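Local coordinates for A1 protein (Enterobacteria phage Qbeta, PDB 3RLK), which is a minor structural protein of the phage particle, made by read-through of the coat gene and probably needed for infection, at residues E119-K122 and N128-R131. Residues are numbered along the deposited sequence; the frame is centred on the assembly and turned at random.
Sequences EGKK and NIER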
# COMPACT_ATOMS: atom_id res chain seq x y z
N GLU A 119 3.86 8.72 -10.34
CA GLU A 119 5.32 8.94 -10.34
C GLU A 119 5.62 10.40 -10.00
O GLU A 119 4.98 11.30 -10.58
CB GLU A 119 5.85 8.64 -11.75
CG GLU A 119 7.37 8.50 -11.79
CD GLU A 119 7.80 7.57 -12.89
OE1 GLU A 119 7.18 7.61 -13.97
OE2 GLU A 119 8.73 6.78 -12.66
N GLY A 120 6.59 10.66 -9.12
CA GLY A 120 6.82 12.10 -8.84
C GLY A 120 8.29 12.41 -8.56
O GLY A 120 9.09 11.55 -8.12
N LYS A 121 8.60 13.68 -8.79
CA LYS A 121 9.93 14.20 -8.64
C LYS A 121 10.06 14.90 -7.26
O LYS A 121 9.35 15.83 -6.99
CB LYS A 121 10.28 15.18 -9.76
CG LYS A 121 11.79 15.64 -9.61
CD LYS A 121 12.12 16.77 -10.54
CE LYS A 121 13.58 17.20 -10.37
NZ LYS A 121 14.59 16.11 -10.78
N LYS A 122 10.94 14.41 -6.39
CA LYS A 122 11.13 15.05 -5.07
C LYS A 122 11.97 16.32 -5.10
O LYS A 122 12.79 16.53 -6.01
CB LYS A 122 11.78 14.07 -4.11
CG LYS A 122 10.94 12.79 -3.95
CD LYS A 122 10.81 12.30 -2.49
CE LYS A 122 12.00 11.51 -2.03
NZ LYS A 122 11.52 10.23 -1.41
N ASN A 128 15.17 13.21 -6.86
CA ASN A 128 14.84 11.82 -7.17
C ASN A 128 13.43 11.61 -7.70
O ASN A 128 12.47 12.15 -7.15
CB ASN A 128 15.05 10.95 -5.93
CG ASN A 128 16.48 10.93 -5.46
OD1 ASN A 128 17.39 10.92 -6.27
ND2 ASN A 128 16.67 10.91 -4.15
N ILE A 129 13.29 10.80 -8.75
CA ILE A 129 11.98 10.50 -9.28
C ILE A 129 11.56 9.13 -8.75
O ILE A 129 12.27 8.15 -8.97
CB ILE A 129 11.92 10.62 -10.83
CG1 ILE A 129 12.08 12.12 -11.26
CG2 ILE A 129 10.60 10.06 -11.34
CD1 ILE A 129 12.26 12.35 -12.80
N GLU A 130 10.45 9.09 -8.02
CA GLU A 130 10.06 7.85 -7.29
C GLU A 130 8.64 7.50 -7.60
O GLU A 130 7.92 8.30 -8.25
CB GLU A 130 10.31 8.04 -5.78
CG GLU A 130 11.82 8.05 -5.49
CD GLU A 130 12.20 8.27 -4.03
OE1 GLU A 130 11.26 8.42 -3.21
OE2 GLU A 130 13.46 8.24 -3.74
N ARG A 131 8.21 6.30 -7.23
CA ARG A 131 6.78 5.94 -7.35
C ARG A 131 6.09 5.97 -6.00
O ARG A 131 6.68 5.46 -4.96
CB ARG A 131 6.60 4.61 -8.09
CG ARG A 131 6.71 4.88 -9.59
CD ARG A 131 7.52 3.95 -10.27
NE ARG A 131 7.87 4.38 -11.66
CZ ARG A 131 8.03 3.53 -12.65
NH1 ARG A 131 7.81 2.23 -12.44
NH2 ARG A 131 8.40 3.97 -13.86
O HOH W 1 10.87 5.94 -10.68
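Gly120 and Glu130 form the antiparallel hydrogen-bonded pair that sets the register: Gly120 N reaches Glu130 O, and Glu130 N reaches Gly120 O, each at 2.8 Å. A third, nearly straight bond (178°) from Lys122 N to Asn128 O extends the ladder past the strand ends. The segment axes run 150° apart, as expected of a twisted hairpin.

Two salt bridges lie on opposite faces of the sheet. On one, Glu119 OE2 sits at the edge of the Arg131 guanidinium, 2.7 Å from NE and weakly bonded to NH2. That oxygen is in the guanidinium plane, yet NE approaches it from above the carboxylate, the two planes being 63° apart. A water links OE2 to Ile129 O, while Trp50 NE1 binds Glu119 OE1. On the other face, Lys122, bent from chi2 onward, folds back to place NZ 2.6 Å from Glu130 OE1, which also bonds Ser143 OG.

Apolar packing centres on Ile129: CG2 touches Glu119 CG (3.6 Å), and CG1 meets Lys121 CB.

Strand 52-58 flanks this hairpin in parallel beside 117-121, strand 140-143 pairs with 129-135, and helix 144-147 touches the Glu130 side chain.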